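PDB 3IXC: hexapeptide transferase family protein from Anaplasma phagocytophilum, which binds magnesium and is probably a transferase of the trimeric, gamma-carbonic-anhydrase-like hexapeptide-repeat family. Local coordinates for residues 53-67 with 74-88. Numbering follows the deposited sequence.
With MG (magnesium ion), chain B.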
loop_
_atom_site.group_PDB
_atom_site.type_symbol
_atom_site.label_atom_id
_atom_site.label_comp_id
_atom_site.label_asym_id
_atom_site.label_seq_id
_atom_site.Cartn_x
_atom_site.Cartn_y
_atom_site.Cartn_z
ATOM N N CYS A 53 -18.238 -11.624 -4.398
ATOM C CA CYS A 53 -18.304 -12.782 -5.292
ATOM C C CYS A 53 -17.059 -12.829 -6.161
ATOM O O CYS A 53 -16.708 -11.826 -6.793
ATOM C CB CYS A 53 -19.545 -12.708 -6.183
ATOM S SG CYS A 53 -21.088 -12.987 -5.316
ATOM N N ILE A 54 -16.401 -13.983 -6.180
ATOM C CA ILE A 54 -15.141 -14.185 -6.910
ATOM C C ILE A 54 -15.350 -15.278 -7.968
ATOM O O ILE A 54 -15.667 -16.426 -7.612
ATOM C CB ILE A 54 -13.999 -14.642 -5.955
ATOM C CG1 ILE A 54 -13.820 -13.681 -4.770
ATOM C CG2 ILE A 54 -12.681 -14.803 -6.716
ATOM C CD1 ILE A 54 -13.275 -12.331 -5.160
ATOM N N GLY A 55 -15.159 -14.934 -9.239
ATOM C CA GLY A 55 -15.429 -15.843 -10.349
ATOM C C GLY A 55 -14.369 -16.880 -10.661
ATOM O O GLY A 55 -13.284 -16.889 -10.069
ATOM N N LYS A 56 -14.713 -17.755 -11.606
ATOM C CA LYS A 56 -13.841 -18.812 -12.106
ATOM C C LYS A 56 -12.464 -18.277 -12.507
ATOM O O LYS A 56 -12.369 -17.280 -13.217
ATOM C CB LYS A 56 -14.528 -19.480 -13.309
ATOM C CG LYS A 56 -13.657 -20.344 -14.178
ATOM C CD LYS A 56 -14.507 -20.961 -15.295
ATOM C CE LYS A 56 -13.660 -21.785 -16.255
ATOM N NZ LYS A 56 -14.524 -22.447 -17.289
ATOM N N ASN A 57 -11.407 -18.949 -12.048
ATOM C CA ASN A 57 -10.029 -18.645 -12.461
ATOM C C ASN A 57 -9.511 -17.268 -12.067
ATOM O O ASN A 57 -8.471 -16.849 -12.564
ATOM C CB ASN A 57 -9.832 -18.840 -13.976
ATOM C CG ASN A 57 -10.014 -20.287 -14.415
ATOM O OD1 ASN A 57 -9.786 -21.232 -13.642
ATOM N ND2 ASN A 57 -10.407 -20.469 -15.672
ATOM N N ALA A 58 -10.238 -16.558 -11.202
ATOM C CA ALA A 58 -9.717 -15.304 -10.656
ATOM C C ALA A 58 -8.543 -15.588 -9.727
ATOM O O ALA A 58 -8.360 -16.717 -9.269
ATOM C CB ALA A 58 -10.809 -14.533 -9.921
ATOM N N SER A 59 -7.741 -14.565 -9.457
ATOM C CA SER A 59 -6.639 -14.707 -8.513
ATOM C C SER A 59 -6.535 -13.445 -7.664
ATOM O O SER A 59 -6.458 -12.321 -8.179
ATOM C CB SER A 59 -5.310 -15.061 -9.208
ATOM O OG SER A 59 -4.962 -14.152 -10.250
ATOM N N ILE A 60 -6.582 -13.658 -6.358
ATOM C CA ILE A 60 -6.574 -12.579 -5.368
ATOM C C ILE A 60 -5.292 -12.767 -4.566
ATOM O O ILE A 60 -5.113 -13.791 -3.903
ATOM C CB ILE A 60 -7.831 -12.655 -4.463
ATOM C CG1 ILE A 60 -9.119 -12.753 -5.316
ATOM C CG2 ILE A 60 -7.866 -11.498 -3.475
ATOM C CD1 ILE A 60 -9.390 -11.541 -6.240
ATOM N N TRP A 61 -4.404 -11.777 -4.641
ATOM C CA TRP A 61 -3.003 -11.955 -4.242
ATOM C C TRP A 61 -2.694 -11.552 -2.795
ATOM O O TRP A 61 -3.599 -11.230 -2.014
ATOM C CB TRP A 61 -2.083 -11.301 -5.298
ATOM C CG TRP A 61 -2.213 -12.079 -6.584
ATOM C CD1 TRP A 61 -3.161 -11.910 -7.572
ATOM C CD2 TRP A 61 -1.441 -13.221 -6.965
ATOM N NE1 TRP A 61 -3.000 -12.872 -8.552
ATOM C CE2 TRP A 61 -1.951 -13.684 -8.207
ATOM C CE3 TRP A 61 -0.357 -13.895 -6.385
ATOM C CZ2 TRP A 61 -1.408 -14.788 -8.880
ATOM C CZ3 TRP A 61 0.189 -14.991 -7.059
ATOM C CH2 TRP A 61 -0.344 -15.426 -8.299
ATOM N N TYR A 62 -1.421 -11.656 -2.423
ATOM C CA TYR A 62 -1.015 -11.520 -1.029
ATOM C C TYR A 62 -1.348 -10.148 -0.479
ATOM O O TYR A 62 -1.103 -9.141 -1.133
ATOM C CB TYR A 62 0.477 -11.790 -0.909
ATOM C CG TYR A 62 0.823 -13.223 -1.227
ATOM C CD1 TYR A 62 0.702 -14.215 -0.246
ATOM C CD2 TYR A 62 1.262 -13.591 -2.502
ATOM C CE1 TYR A 62 1.005 -15.547 -0.534
ATOM C CE2 TYR A 62 1.570 -14.929 -2.796
ATOM C CZ TYR A 62 1.436 -15.889 -1.803
ATOM O OH TYR A 62 1.735 -17.206 -2.078
ATOM N N GLY A 63 -1.935 -10.129 0.715
ATOM C CA GLY A 63 -2.230 -8.879 1.406
ATOM C C GLY A 63 -3.360 -8.048 0.816
ATOM O O GLY A 63 -3.591 -6.918 1.252
ATOM N N THR A 64 -4.066 -8.597 -0.169
ATOM C CA THR A 64 -5.205 -7.901 -0.748
ATOM C C THR A 64 -6.402 -7.961 0.210
ATOM O O THR A 64 -6.611 -8.961 0.909
ATOM C CB THR A 64 -5.504 -8.421 -2.182
ATOM O OG1 THR A 64 -4.449 -7.979 -3.049
ATOM C CG2 THR A 64 -6.836 -7.896 -2.717
ATOM N N VAL A 65 -7.150 -6.865 0.256
ATOM C CA VAL A 65 -8.311 -6.757 1.132
ATOM C C VAL A 65 -9.503 -6.386 0.262
ATOM O O VAL A 65 -9.519 -5.313 -0.348
ATOM C CB VAL A 65 -8.104 -5.676 2.228
ATOM C CG1 VAL A 65 -9.356 -5.574 3.114
ATOM C CG2 VAL A 65 -6.872 -5.987 3.079
ATOM N N LEU A 66 -10.484 -7.285 0.177
ATOM C CA LEU A 66 -11.735 -6.979 -0.518
ATOM C C LEU A 66 -12.809 -6.871 0.548
ATOM O O LEU A 66 -13.334 -7.882 1.021
ATOM C CB LEU A 66 -12.103 -8.072 -1.535
ATOM C CG LEU A 66 -11.047 -8.504 -2.560
ATOM C CD1 LEU A 66 -11.670 -9.478 -3.552
ATOM C CD2 LEU A 66 -10.419 -7.364 -3.311
ATOM N N ARG A 67 -13.126 -5.636 0.927
ATOM C CA ARG A 67 -13.997 -5.407 2.087
ATOM C C ARG A 67 -15.407 -5.035 1.644
ATOM O O ARG A 67 -15.712 -3.864 1.368
ATOM C CB ARG A 67 -13.370 -4.378 3.038
ATOM C CG ARG A 67 -14.170 -4.196 4.343
ATOM C CD ARG A 67 -13.285 -3.818 5.535
ATOM N NE ARG A 67 -12.568 -2.547 5.395
ATOM C CZ ARG A 67 -13.093 -1.351 5.655
ATOM N NH1 ARG A 67 -12.349 -0.260 5.531
ATOM N NH2 ARG A 67 -14.361 -1.233 6.043
ATOM N N GLU A 74 -18.008 -7.411 -6.807
ATOM C CA GLU A 74 -18.094 -8.518 -7.757
ATOM C C GLU A 74 -16.805 -8.572 -8.550
ATOM O O GLU A 74 -16.338 -7.548 -9.051
ATOM C CB GLU A 74 -19.286 -8.334 -8.692
ATOM C CG GLU A 74 -20.638 -8.326 -7.964
ATOM C CD GLU A 74 -21.813 -8.083 -8.892
ATOM O OE1 GLU A 74 -21.602 -7.613 -10.033
ATOM O OE2 GLU A 74 -22.956 -8.370 -8.480
ATOM N N VAL A 75 -16.216 -9.763 -8.631
ATOM C CA VAL A 75 -14.983 -9.965 -9.380
ATOM C C VAL A 75 -15.202 -11.063 -10.419
ATOM O O VAL A 75 -15.423 -12.229 -10.071
ATOM C CB VAL A 75 -13.814 -10.350 -8.448
ATOM C CG1 VAL A 75 -12.525 -10.563 -9.252
ATOM C CG2 VAL A 75 -13.612 -9.282 -7.344
ATOM N N GLY A 76 -15.124 -10.681 -11.691
ATOM C CA GLY A 76 -15.429 -11.599 -12.785
ATOM C C GLY A 76 -14.376 -12.668 -13.031
ATOM O O GLY A 76 -13.261 -12.606 -12.507
ATOM N N GLU A 77 -14.762 -13.654 -13.840
ATOM C CA GLU A 77 -13.892 -14.742 -14.279
ATOM C C GLU A 77 -12.548 -14.231 -14.800
ATOM O O GLU A 77 -12.504 -13.257 -15.550
ATOM C CB GLU A 77 -14.598 -15.535 -15.393
ATOM C CG GLU A 77 -13.701 -16.508 -16.139
ATOM C CD GLU A 77 -14.382 -17.172 -17.333
ATOM O OE1 GLU A 77 -15.571 -16.882 -17.606
ATOM O OE2 GLU A 77 -13.722 -17.985 -18.003
ATOM N N GLY A 78 -11.461 -14.897 -14.402
ATOM C CA GLY A 78 -10.146 -14.672 -15.007
ATOM C C GLY A 78 -9.488 -13.356 -14.637
ATOM O O GLY A 78 -8.543 -12.930 -15.295
ATOM N N THR A 79 -9.990 -12.717 -13.584
ATOM C CA THR A 79 -9.458 -11.433 -13.134
ATOM C C THR A 79 -8.410 -11.610 -12.046
ATOM O O THR A 79 -8.577 -12.440 -11.143
ATOM C CB THR A 79 -10.617 -10.517 -12.685
ATOM O OG1 THR A 79 -11.304 -10.062 -13.860
ATOM C CG2 THR A 79 -10.134 -9.298 -11.870
ATOM N N ASN A 80 -7.335 -10.829 -12.137
ATOM C CA ASN A 80 -6.322 -10.805 -11.079
ATOM C C ASN A 80 -6.361 -9.478 -10.326
ATOM O O ASN A 80 -6.488 -8.402 -10.930
ATOM C CB ASN A 80 -4.918 -11.116 -11.627
ATOM C CG ASN A 80 -4.435 -10.087 -12.638
ATOM O OD1 ASN A 80 -3.819 -9.088 -12.274
ATOM N ND2 ASN A 80 -4.708 -10.333 -13.913
ATOM N N ILE A 81 -6.319 -9.562 -9.000
ATOM C CA ILE A 81 -6.213 -8.373 -8.160
ATOM C C ILE A 81 -4.938 -8.539 -7.350
ATOM O O ILE A 81 -4.873 -9.348 -6.418
ATOM C CB ILE A 81 -7.447 -8.200 -7.259
ATOM C CG1 ILE A 81 -8.723 -8.212 -8.113
ATOM C CG2 ILE A 81 -7.321 -6.899 -6.448
ATOM C CD1 ILE A 81 -10.026 -8.025 -7.331
ATOM N N GLN A 82 -3.923 -7.776 -7.727
ATOM C CA GLN A 82 -2.560 -8.040 -7.267
ATOM C C GLN A 82 -2.286 -7.513 -5.854
ATOM O O GLN A 82 -3.150 -6.877 -5.226
ATOM C CB GLN A 82 -1.559 -7.504 -8.287
ATOM C CG GLN A 82 -1.605 -8.273 -9.600
ATOM C CD GLN A 82 -0.764 -7.631 -10.671
ATOM O OE1 GLN A 82 0.249 -6.981 -10.377
ATOM N NE2 GLN A 82 -1.168 -7.807 -11.935
ATOM N N ASP A 83 -1.085 -7.815 -5.375
ATOM C CA ASP A 83 -0.741 -7.796 -3.953
ATOM C C ASP A 83 -0.973 -6.458 -3.284
ATOM O O ASP A 83 -0.658 -5.408 -3.851
ATOM C CB ASP A 83 0.720 -8.214 -3.763
ATOM C CG ASP A 83 1.136 -9.296 -4.738
ATOM O OD1 ASP A 83 1.310 -10.460 -4.313
ATOM O OD2 ASP A 83 1.259 -8.973 -5.945
ATOM N N ASN A 84 -1.516 -6.522 -2.068
ATOM C CA ASN A 84 -1.726 -5.345 -1.219
ATOM C C ASN A 84 -2.737 -4.332 -1.766
ATOM O O ASN A 84 -2.812 -3.218 -1.270
ATOM C CB ASN A 84 -0.383 -4.662 -0.873
ATOM C CG ASN A 84 0.417 -5.441 0.168
ATOM O OD1 ASN A 84 -0.019 -6.488 0.643
ATOM N ND2 ASN A 84 1.581 -4.916 0.543
ATOM N N THR A 85 -3.521 -4.720 -2.772
ATOM C CA THR A 85 -4.631 -3.876 -3.230
ATOM C C THR A 85 -5.778 -3.883 -2.208
ATOM O O THR A 85 -6.027 -4.895 -1.560
ATOM C CB THR A 85 -5.108 -4.336 -4.613
ATOM O OG1 THR A 85 -4.109 -3.979 -5.568
ATOM C CG2 THR A 85 -6.432 -3.667 -5.018
ATOM N N VAL A 86 -6.454 -2.746 -2.067
ATOM C CA VAL A 86 -7.617 -2.627 -1.193
ATOM C C VAL A 86 -8.817 -2.260 -2.054
ATOM O O VAL A 86 -8.739 -1.350 -2.886
ATOM C CB VAL A 86 -7.403 -1.552 -0.102
ATOM C CG1 VAL A 86 -8.675 -1.399 0.759
ATOM C CG2 VAL A 86 -6.206 -1.923 0.777
ATOM N N VAL A 87 -9.916 -2.992 -1.868
ATOM C CA VAL A 87 -11.168 -2.690 -2.557
ATOM C C VAL A 87 -12.239 -2.462 -1.499
ATOM O O VAL A 87 -12.454 -3.320 -0.630
ATOM C CB VAL A 87 -11.601 -3.838 -3.503
ATOM C CG1 VAL A 87 -12.899 -3.468 -4.243
ATOM C CG2 VAL A 87 -10.490 -4.164 -4.503
ATOM N N HIS A 88 -12.882 -1.294 -1.549
ATOM C CA HIS A 88 -13.895 -0.906 -0.558
ATOM C C HIS A 88 -14.649 0.350 -0.982
ATOM O O HIS A 88 -14.120 1.180 -1.714
ATOM C CB HIS A 88 -13.256 -0.673 0.818
ATOM C CG HIS A 88 -14.252 -0.368 1.894
ATOM N ND1 HIS A 88 -14.368 0.875 2.479
ATOM C CD2 HIS A 88 -15.197 -1.145 2.475
ATOM C CE1 HIS A 88 -15.338 0.849 3.378
ATOM N NE2 HIS A 88 -15.857 -0.366 3.394
HETATM MG MG MG B . -13.481 2.926 1.930
HETATM O O HOH W 1 -11.105 -18.307 -17.322
HETATM O O HOH W 2 -13.921 3.753 3.664
#
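The carbonyl oxygen of T85 is gripped by two groups of the preceding coil: V65 N donates to it at 2.9 Å, and the CA-H of T64 closes in beside that bond. Backbone N-H...O bonding repeats on all three sides of the left-handed parallel beta-helix, the hexapeptide-repeat fold, in which residues 53-67 and 74-88 are successive coils. Three short parallel strand pairs, C53-I54 on E74-V75, S59-I60 on N80-I81 and V65-L66 on V86-V87, join the flat sides. Between them, type II turns such as W61 to T64 and Q82 to T85 stack in register, with N84 N bonding to Y62 O at 2.8 Å.

Inside the prism, like side chains line up. I60 CD1 lies 3.7 Å from I81 CD1, while L66 CD2 presses on V87 CG2 at 3.4 Å, tighter than usual carbon packing.

The turns outside carry polar groups. D83 lies alongside Y62, its carboxylate almost coplanar with the ring (7°) and OD1 at the ring's edge; its OD2 is held by H106 and by R67 of the third subunit. Beside it, the edge of the W61 indole meets I81 O, and NE1 makes a weak bond to S59 OG.

At the end of the coils lies the intersubunit metal site, shared with H111, H106 of the second subunit and a water. With CG anti to the backbone N (chi1 -174°) and a bend at chi3, R67 lays its guanidinium over one face of the H88 imidazole, centres 3.7 Å apart and planes at 28°. Its NH1 forms a salt bridge with D83 of the second subunit, its NH2 with D69 OD2. The ring's rotation is fixed jointly by H88 NE2 on D69 OD1 and H88 ND1 on magnesium at 2.3 Å.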